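Local structure of 4-hydroxy-tetrahydrodipicolinate synthase (Methylacidiphilum fumariolicum SolV, 6T3T) at residues N80-A85 / F116-A121; E91-G96 / T126-L131; F241-I246 / L279-T284. The protein probably catalyses the condensation of aspartate-beta-semialdehyde with pyruvate to 4-hydroxy-tetrahydrodipicolinate, a step of lysine biosynthesis through diaminopimelate. All blocks are in the same frame, centred on the assembly; numbering follows the deposited sequence.

Interactions 1 and 2 lie on one side of the chain, their centres about 14 Å apart and their nearest atoms about 5 Å. Both use helix 82-95: its first turn meets helix 112-125 in interaction 1, and its last turns meet the approach to strand 130-134 in interaction 2, so the two contacts interleave along the chain and join neighbouring parts of the wall of the eight-stranded parallel barrel. Interaction 3 follows later in sequence and lies on the opposite side of the chain's centre, about 35 Å centre to centre from either of the others. It joins helices 227-243 and 276-295: two contacts thus tie together the barrel wall, and the third packs helices that follow it.

Interaction 1: N80-A85 / F116-A121; sequences NSTAEA and FRHFSA
Thr82 and His118 meet through a short hydrogen bond, 2.6 Å between Thr82 OG1 and His118 ND1, in which either group could be the donor. The hydroxyl comes to the edge of the imidazole, near the ring plane. Beside this polar link, Thr82 CG2 lies 4.0 Å from Ala121 CB, and the methyl of Ala85 approaches His118 CE1 at 4.3 Å. The imidazole reaches across because its CG is anti to the backbone N (chi1 171°), and His118 CD2 rests over the centre of the Phe119 ring. A leucine in place of His118 would probably leave the buried Thr82 hydroxyl without its ring-nitrogen mate and take away the hydrogen bond between the two helices. Further out, Ser81 N-caps helix 82-95, its OG accepting from Glu84 N at 3.2 Å, which sets the first turn carrying Thr82. Asn80 is tied to Tyr106 and Asn108, Pro105 touches His118, and Leu269 of the second subunit packs on Thr82 and Arg117. Helices 82-95 and 112-125 follow the adjacent strands 72-76 and 99-103, so this is a contact between neighbouring outer helices of a (beta/alpha)8, or TIM, barrel.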
loop_
_atom_site.group_PDB
_atom_site.type_symbol
_atom_site.label_atom_id
_atom_site.label_comp_id
_atom_site.label_asym_id
_atom_site.label_seq_id
_atom_site.Cartn_x
_atom_site.Cartn_y
_atom_site.Cartn_z
ATOM N N ASN A 80 11.438 14.292 -16.370
ATOM C CA ASN A 80 11.889 14.446 -14.991
ATOM C C ASN A 80 13.093 15.378 -14.894
ATOM O O ASN A 80 13.668 15.523 -13.812
ATOM C CB ASN A 80 12.207 13.087 -14.357
ATOM C CG ASN A 80 13.326 12.363 -15.063
ATOM O OD1 ASN A 80 13.856 12.837 -16.074
ATOM N ND2 ASN A 80 13.702 11.208 -14.526
ATOM N N SER A 81 13.500 15.968 -16.015
ATOM C CA SER A 81 14.427 17.091 -16.056
ATOM C C SER A 81 13.652 18.351 -16.416
ATOM O O SER A 81 13.050 18.432 -17.502
ATOM C CB SER A 81 15.535 16.853 -17.077
ATOM O OG SER A 81 16.194 18.081 -17.358
ATOM N N THR A 82 13.680 19.331 -15.512
ATOM C CA THR A 82 12.973 20.579 -15.761
ATOM C C THR A 82 13.492 21.251 -17.027
ATOM O O THR A 82 12.710 21.738 -17.840
ATOM C CB THR A 82 13.115 21.487 -14.543
ATOM O OG1 THR A 82 12.664 20.778 -13.375
ATOM C CG2 THR A 82 12.336 22.787 -14.700
ATOM N N ALA A 83 14.813 21.264 -17.222
ATOM C CA ALA A 83 15.361 21.872 -18.433
ATOM C C ALA A 83 14.865 21.170 -19.694
ATOM O O ALA A 83 14.456 21.830 -20.653
ATOM C CB ALA A 83 16.890 21.863 -18.373
ATOM N N GLU A 84 14.861 19.833 -19.703
ATOM C CA GLU A 84 14.407 19.127 -20.899
ATOM C C GLU A 84 12.925 19.355 -21.159
ATOM O O GLU A 84 12.503 19.387 -22.324
ATOM C CB GLU A 84 14.680 17.633 -20.825
ATOM C CG GLU A 84 14.374 16.995 -22.175
ATOM C CD GLU A 84 14.493 15.472 -22.199
ATOM O OE1 GLU A 84 14.451 14.832 -21.126
ATOM O OE2 GLU A 84 14.651 14.915 -23.317
ATOM N N ALA A 85 12.117 19.461 -20.091
ATOM C CA ALA A 85 10.699 19.767 -20.262
ATOM C C ALA A 85 10.513 21.159 -20.860
ATOM O O ALA A 85 9.643 21.371 -21.707
ATOM C CB ALA A 85 9.959 19.643 -18.920
ATOM N N PHE A 116 6.478 22.196 -7.323
ATOM C CA PHE A 116 6.075 23.583 -7.515
ATOM C C PHE A 116 7.105 24.358 -8.338
ATOM O O PHE A 116 6.751 25.052 -9.299
ATOM C CB PHE A 116 5.845 24.254 -6.154
ATOM C CG PHE A 116 5.491 25.704 -6.267
ATOM C CD1 PHE A 116 4.187 26.094 -6.552
ATOM C CD2 PHE A 116 6.461 26.683 -6.142
ATOM C CE1 PHE A 116 3.862 27.435 -6.685
ATOM C CE2 PHE A 116 6.130 28.025 -6.270
ATOM C CZ PHE A 116 4.832 28.396 -6.541
ATOM N N ARG A 117 8.390 24.250 -7.983
ATOM C CA ARG A 117 9.429 24.917 -8.774
ATOM C C ARG A 117 9.521 24.354 -10.186
ATOM O O ARG A 117 9.752 25.103 -11.141
ATOM C CB ARG A 117 10.779 24.796 -8.086
ATOM C CG ARG A 117 10.850 25.511 -6.757
ATOM C CD ARG A 117 12.208 25.323 -6.125
ATOM N NE ARG A 117 12.208 25.748 -4.721
ATOM C CZ ARG A 117 12.444 26.989 -4.325
ATOM N NH1 ARG A 117 12.712 27.928 -5.224
ATOM N NH2 ARG A 117 12.412 27.298 -3.038
ATOM N N HIS A 118 9.368 23.033 -10.339
ATOM C CA HIS A 118 9.456 22.415 -11.660
ATOM C C HIS A 118 8.360 22.951 -12.576
ATOM O O HIS A 118 8.626 23.453 -13.676
ATOM C CB HIS A 118 9.350 20.896 -11.520
ATOM C CG HIS A 118 9.213 20.153 -12.810
ATOM N ND1 HIS A 118 10.303 19.775 -13.565
ATOM C CD2 HIS A 118 8.121 19.666 -13.450
ATOM C CE1 HIS A 118 9.886 19.095 -14.620
ATOM N NE2 HIS A 118 8.567 19.008 -14.569
ATOM N N PHE A 119 7.115 22.834 -12.140
ATOM C CA PHE A 119 6.012 23.258 -12.993
ATOM C C PHE A 119 5.991 24.779 -13.154
ATOM O O PHE A 119 5.756 25.276 -14.263
ATOM C CB PHE A 119 4.680 22.726 -12.446
ATOM C CG PHE A 119 4.486 21.216 -12.642
ATOM C CD1 PHE A 119 4.390 20.675 -13.919
ATOM C CD2 PHE A 119 4.374 20.357 -11.557
ATOM C CE1 PHE A 119 4.206 19.302 -14.113
ATOM C CE2 PHE A 119 4.184 18.963 -11.745
ATOM C CZ PHE A 119 4.126 18.447 -13.030
ATOM N N SER A 120 6.329 25.539 -12.093
ATOM C CA SER A 120 6.355 26.999 -12.235
ATOM C C SER A 120 7.390 27.441 -13.263
ATOM O O SER A 120 7.123 28.341 -14.067
ATOM C CB SER A 120 6.635 27.689 -10.907
ATOM O OG SER A 120 5.610 27.429 -9.972
ATOM N N ALA A 121 8.564 26.823 -13.255
ATOM C CA ALA A 121 9.602 27.200 -14.202
ATOM C C ALA A 121 9.168 26.929 -15.636
ATOM O O ALA A 121 9.441 27.736 -16.521
ATOM C CB ALA A 121 10.901 26.458 -13.887
#

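Interaction 2: E91-G96 / T126-L131; sequences EAEKIG and TSLPIL
One face of the Glu93 carboxylate is met by two hydroxyls, one on each oxygen. Thr126 OG1 donates to Glu93 OE1 at 2.9 Å from well above the carboxylate plane, 63° out of it, and Ser127 OG donates to Glu93 OE2 at 3.0 Å from the same side, less steeply. Two bonds from one side hold the group against rotation about its last torsion. Its stem runs straight to this point: CG is anti to the backbone N (chi1 -174°) and the chain is extended beyond it. Alongside the stem lies Leu128, whose CD1 packs at 3.5 Å on Glu93 CB while its CG faces Glu93 CG, so a single glutamate gives the contact both an apolar and a polar half.

The contact belongs to the wall of a (beta/alpha)8 barrel: the C-terminal turns of helix 82-95 meet the connection from helix 112-125 into strand 130-134, near the N-terminal ends of the strands, whereas TIM barrels carry their active sites at the C-terminal ends.

Thr126 OG1 also accepts from Leu128 N at 3.0 Å, forming an ST turn. The same buried oxygen is thus donor to the glutamate and acceptor from the backbone, which fixes the threonine hydroxyl and holds the backbone where Leu128 follows. Ser127 OG, lying between its own N and C (chi1 60°), turns to OE2 on the more exposed side. Beyond the turn, Leu128 O accepts from Asn157 ND2, and the leucine side chain also packs on Val97.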
loop_
_atom_site.group_PDB
_atom_site.type_symbol
_atom_site.label_atom_id
_atom_site.label_comp_id
_atom_site.label_asym_id
_atom_site.label_seq_id
_atom_site.Cartn_x
_atom_site.Cartn_y
_atom_site.Cartn_z
ATOM N N GLU A 91 9.731 23.642 -28.093
ATOM C CA GLU A 91 9.645 23.074 -29.428
ATOM C C GLU A 91 8.200 22.864 -29.849
ATOM O O GLU A 91 7.839 23.137 -31.005
ATOM C CB GLU A 91 10.435 21.773 -29.501
ATOM C CG GLU A 91 11.921 22.006 -29.363
ATOM C CD GLU A 91 12.462 22.934 -30.447
ATOM O OE1 GLU A 91 12.084 22.762 -31.627
ATOM O OE2 GLU A 91 13.256 23.851 -30.108
ATOM N N ALA A 92 7.347 22.424 -28.920
ATOM C CA ALA A 92 5.936 22.248 -29.257
ATOM C C ALA A 92 5.286 23.579 -29.588
ATOM O O ALA A 92 4.411 23.656 -30.462
ATOM C CB ALA A 92 5.188 21.573 -28.102
ATOM N N GLU A 93 5.634 24.617 -28.836
ATOM C CA GLU A 93 5.117 25.940 -29.136
ATOM C C GLU A 93 5.560 26.401 -30.528
ATOM O O GLU A 93 4.745 26.915 -31.305
ATOM C CB GLU A 93 5.563 26.915 -28.050
ATOM C CG GLU A 93 4.957 28.294 -28.209
ATOM C CD GLU A 93 5.353 29.232 -27.093
ATOM O OE1 GLU A 93 6.099 28.809 -26.186
ATOM O OE2 GLU A 93 4.915 30.402 -27.099
ATOM N N LYS A 94 6.816 26.147 -30.899
ATOM C CA LYS A 94 7.251 26.541 -32.243
ATOM C C LYS A 94 6.499 25.775 -33.318
ATOM O O LYS A 94 6.200 26.331 -34.375
ATOM C CB LYS A 94 8.755 26.332 -32.427
ATOM C CG LYS A 94 9.600 27.361 -31.705
ATOM C CD LYS A 94 11.105 27.046 -31.830
ATOM C CE LYS A 94 11.903 27.771 -30.746
ATOM N NZ LYS A 94 13.387 27.585 -30.842
ATOM N N ILE A 95 6.187 24.495 -33.073
ATOM C CA ILE A 95 5.373 23.740 -34.027
ATOM C C ILE A 95 3.961 24.327 -34.103
ATOM O O ILE A 95 3.328 24.322 -35.173
ATOM C CB ILE A 95 5.380 22.236 -33.664
ATOM C CG1 ILE A 95 6.654 21.564 -34.221
ATOM C CG2 ILE A 95 4.120 21.535 -34.159
ATOM C CD1 ILE A 95 7.046 20.301 -33.498
ATOM N N GLY A 96 3.437 24.828 -32.983
ATOM C CA GLY A 96 2.157 25.527 -32.992
ATOM C C GLY A 96 0.982 24.748 -32.437
ATOM O O GLY A 96 -0.127 24.834 -32.970
ATOM N N THR A 126 6.710 29.642 -21.103
ATOM C CA THR A 126 5.858 29.508 -22.276
ATOM C C THR A 126 4.560 30.281 -22.107
ATOM O O THR A 126 4.074 30.468 -20.992
ATOM C CB THR A 126 5.541 28.035 -22.550
ATOM O OG1 THR A 126 4.755 27.956 -23.729
ATOM C CG2 THR A 126 4.746 27.403 -21.391
ATOM N N SER A 127 3.989 30.713 -23.232
ATOM C CA SER A 127 2.640 31.268 -23.226
ATOM C C SER A 127 1.568 30.213 -23.468
ATOM O O SER A 127 0.374 30.535 -23.406
ATOM C CB SER A 127 2.497 32.375 -24.277
ATOM O OG SER A 127 2.757 31.856 -25.563
ATOM N N LEU A 128 1.955 28.977 -23.753
ATOM C CA LEU A 128 0.977 27.925 -24.000
ATOM C C LEU A 128 0.173 27.607 -22.733
ATOM O O LEU A 128 0.713 27.654 -21.614
ATOM C CB LEU A 128 1.680 26.659 -24.494
ATOM C CG LEU A 128 2.225 26.716 -25.923
ATOM C CD1 LEU A 128 2.923 25.410 -26.248
ATOM C CD2 LEU A 128 1.108 26.993 -26.912
ATOM N N PRO A 129 -1.110 27.282 -22.869
ATOM C CA PRO A 129 -1.830 26.661 -21.747
ATOM C C PRO A 129 -1.194 25.325 -21.401
ATOM O O PRO A 129 -0.684 24.622 -22.272
ATOM C CB PRO A 129 -3.254 26.473 -22.289
ATOM C CG PRO A 129 -3.349 27.450 -23.443
ATOM C CD PRO A 129 -1.979 27.455 -24.049
ATOM N N ILE A 130 -1.268 24.962 -20.114
ATOM C CA ILE A 130 -0.619 23.767 -19.585
ATOM C C ILE A 130 -1.638 22.894 -18.859
ATOM O O ILE A 130 -2.451 23.400 -18.082
ATOM C CB ILE A 130 0.526 24.139 -18.637
ATOM C CG1 ILE A 130 1.773 24.488 -19.470
ATOM C CG2 ILE A 130 0.811 23.000 -17.660
ATOM C CD1 ILE A 130 2.696 25.417 -18.783
ATOM N N LEU A 131 -1.621 21.596 -19.143
ATOM C CA LEU A 131 -2.315 20.600 -18.327
ATOM C C LEU A 131 -1.271 19.849 -17.508
ATOM O O LEU A 131 -0.312 19.313 -18.072
ATOM C CB LEU A 131 -3.123 19.632 -19.199
ATOM C CG LEU A 131 -4.333 20.131 -20.004
ATOM C CD1 LEU A 131 -4.736 19.068 -21.020
ATOM C CD2 LEU A 131 -5.540 20.444 -19.106
#

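Interaction 3: F241-I246 / L279-T284; sequences FRDLMI and LEKLKT
Asp243 and Lys281 make the tight part of this contact, their side chains crossing at about a right angle. The aliphatic part of Lys281, not its ammonium, meets the carboxylate: Asp243 OD2 lies 3.2 Å from Lys281 CE and 3.4 Å from Lys281 CG. A bend in the lysine chain at chi2 (68°) curls it past the acid in this way. Next to it, where the two backbones come nearest, Leu282 CD1 packs against the backbone of the other segment, 4.0 Å from Asp243 O, and also faces Asp243 CB. Leu244 CD2 makes a more distant apolar contact with Leu282 CD1 on the buried side.

Toward the more exposed side the fit slackens and charge takes over. Lys281 NZ stays 4.2 Å from Asp243 OD2, too far for a salt bridge. The main hydrogen-bond partner of OD2 is Thr285 OG1. Arg242 NH1 adds a salt bridge to Asp243 OD2 at 3.2 Å, with the oxygen close to the guanidinium plane but the donor about 50° out of the carboxylate plane. The same NH1 lies 3.4 Å from Lys281 CE, the two side chains crossing at about a right angle, so that both positive groups gather beside the shared acid, which would be expected to remain ionised. At the other partly exposed margin, Ile246 and Lys281 cross obliquely, Ile246 CD1 lying 3.7 Å from Lys281 CG. A type I turn from Asp243 to Ile246 carries the isoleucine there, where it also touches Asn278 and Pro252.

Within the two segments the contact is made by packing and near charges; one residue on, Thr285 adds its hydrogen bond. The C-terminal part of helix 227-243 is thereby held against helix 276-295, within the C-terminal helical domain that DapA-family enzymes carry beyond the TIM barrel.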
loop_
_atom_site.group_PDB
_atom_site.type_symbol
_atom_site.label_atom_id
_atom_site.label_comp_id
_atom_site.label_asym_id
_atom_site.label_seq_id
_atom_site.Cartn_x
_atom_site.Cartn_y
_atom_site.Cartn_z
ATOM N N PHE A 241 -12.607 -1.126 -20.743
ATOM C CA PHE A 241 -11.783 -0.224 -19.935
ATOM C C PHE A 241 -10.816 -0.995 -19.054
ATOM O O PHE A 241 -9.655 -0.593 -18.884
ATOM C CB PHE A 241 -12.642 0.667 -19.048
ATOM C CG PHE A 241 -13.418 1.712 -19.784
ATOM C CD1 PHE A 241 -13.117 2.037 -21.112
ATOM C CD2 PHE A 241 -14.452 2.371 -19.146
ATOM C CE1 PHE A 241 -13.858 3.007 -21.799
ATOM C CE2 PHE A 241 -15.214 3.348 -19.823
ATOM C CZ PHE A 241 -14.905 3.675 -21.154
ATOM N N ARG A 242 -11.308 -2.078 -18.438
ATOM C CA ARG A 242 -10.507 -2.949 -17.585
ATOM C C ARG A 242 -9.398 -3.650 -18.374
ATOM O O ARG A 242 -8.226 -3.640 -17.977
ATOM C CB ARG A 242 -11.457 -3.962 -16.932
ATOM C CG ARG A 242 -11.043 -4.753 -15.726
ATOM C CD ARG A 242 -12.057 -5.938 -15.615
ATOM N NE ARG A 242 -12.131 -6.698 -16.883
ATOM C CZ ARG A 242 -13.217 -7.312 -17.371
ATOM N NH1 ARG A 242 -13.142 -7.943 -18.536
ATOM N NH2 ARG A 242 -14.374 -7.298 -16.710
ATOM N N ASP A 243 -9.750 -4.284 -19.489
ATOM C CA ASP A 243 -8.765 -5.067 -20.219
ATOM C C ASP A 243 -7.778 -4.214 -21.015
ATOM O O ASP A 243 -6.727 -4.726 -21.409
ATOM C CB ASP A 243 -9.479 -6.073 -21.119
ATOM C CG ASP A 243 -10.015 -7.223 -20.325
ATOM O OD1 ASP A 243 -9.563 -7.358 -19.168
ATOM O OD2 ASP A 243 -10.875 -7.978 -20.815
ATOM N N LEU A 244 -8.052 -2.930 -21.229
ATOM C CA LEU A 244 -7.015 -2.071 -21.802
ATOM C C LEU A 244 -5.894 -1.784 -20.819
ATOM O O LEU A 244 -4.907 -1.139 -21.211
ATOM C CB LEU A 244 -7.621 -0.759 -22.276
ATOM C CG LEU A 244 -8.442 -0.925 -23.562
ATOM C CD1 LEU A 244 -9.028 0.419 -23.950
ATOM C CD2 LEU A 244 -7.576 -1.497 -24.685
ATOM N N MET A 245 -6.037 -2.234 -19.554
ATOM C CA MET A 245 -4.969 -2.207 -18.555
ATOM C C MET A 245 -4.561 -3.606 -18.087
ATOM O O MET A 245 -3.934 -3.730 -17.036
ATOM C CB MET A 245 -5.391 -1.382 -17.332
ATOM C CG MET A 245 -5.294 0.102 -17.529
ATOM S SD MET A 245 -5.774 1.086 -16.062
ATOM C CE MET A 245 -7.479 0.641 -15.936
ATOM N N ILE A 246 -4.876 -4.653 -18.852
ATOM C CA ILE A 246 -4.576 -6.021 -18.419
ATOM C C ILE A 246 -3.070 -6.212 -18.234
ATOM O O ILE A 246 -2.632 -6.978 -17.369
ATOM C CB ILE A 246 -5.184 -7.037 -19.411
ATOM C CG1 ILE A 246 -5.183 -8.454 -18.838
ATOM C CG2 ILE A 246 -4.471 -6.990 -20.761
ATOM C CD1 ILE A 246 -6.154 -9.387 -19.566
ATOM N N LEU A 279 -3.798 -11.808 -24.025
ATOM C CA LEU A 279 -4.167 -11.575 -25.412
ATOM C C LEU A 279 -5.543 -12.156 -25.708
ATOM O O LEU A 279 -6.378 -11.502 -26.344
ATOM C CB LEU A 279 -3.117 -12.200 -26.345
ATOM C CG LEU A 279 -3.331 -12.063 -27.874
ATOM C CD1 LEU A 279 -3.225 -10.599 -28.280
ATOM C CD2 LEU A 279 -2.361 -12.899 -28.731
ATOM N N GLU A 280 -5.796 -13.394 -25.251
ATOM C CA GLU A 280 -7.082 -14.019 -25.529
ATOM C C GLU A 280 -8.210 -13.289 -24.824
ATOM O O GLU A 280 -9.286 -13.090 -25.400
ATOM C CB GLU A 280 -7.077 -15.479 -25.102
ATOM C CG GLU A 280 -8.450 -16.145 -25.229
ATOM C CD GLU A 280 -8.875 -16.345 -26.688
ATOM O OE1 GLU A 280 -8.015 -16.193 -27.590
ATOM O OE2 GLU A 280 -10.067 -16.658 -26.931
ATOM N N LYS A 281 -7.996 -12.933 -23.558
ATOM C CA LYS A 281 -8.983 -12.161 -22.821
ATOM C C LYS A 281 -9.283 -10.849 -23.537
ATOM O O LYS A 281 -10.448 -10.478 -23.706
ATOM C CB LYS A 281 -8.479 -11.909 -21.398
ATOM C CG LYS A 281 -9.357 -11.017 -20.551
ATOM C CD LYS A 281 -10.665 -11.707 -20.231
ATOM C CE LYS A 281 -11.634 -10.766 -19.526
ATOM N NZ LYS A 281 -13.041 -11.319 -19.568
ATOM N N LEU A 282 -8.232 -10.135 -23.965
ATOM C CA LEU A 282 -8.423 -8.879 -24.687
ATOM C C LEU A 282 -9.216 -9.114 -25.969
ATOM O O LEU A 282 -10.154 -8.373 -26.282
ATOM C CB LEU A 282 -7.064 -8.224 -25.004
ATOM C CG LEU A 282 -7.227 -6.947 -25.832
ATOM C CD1 LEU A 282 -8.045 -5.896 -25.032
ATOM C CD2 LEU A 282 -5.870 -6.388 -26.315
ATOM N N LYS A 283 -8.824 -10.127 -26.737
ATOM C CA LYS A 283 -9.513 -10.445 -27.983
ATOM C C LYS A 283 -10.994 -10.723 -27.738
ATOM O O LYS A 283 -11.863 -10.190 -28.429
ATOM C CB LYS A 283 -8.832 -11.649 -28.631
ATOM C CG LYS A 283 -9.408 -12.107 -29.948
ATOM C CD LYS A 283 -8.509 -13.204 -30.519
ATOM C CE LYS A 283 -8.921 -13.606 -31.921
ATOM N NZ LYS A 283 -7.807 -14.356 -32.599
ATOM N N THR A 284 -11.303 -11.568 -26.754
ATOM C CA THR A 284 -12.704 -11.869 -26.502
ATOM C C THR A 284 -13.450 -10.633 -25.995
ATOM O O THR A 284 -14.578 -10.378 -26.433
ATOM C CB THR A 284 -12.840 -13.054 -25.536
ATOM O OG1 THR A 284 -12.248 -12.722 -24.287
ATOM C CG2 THR A 284 -12.139 -14.288 -26.081
#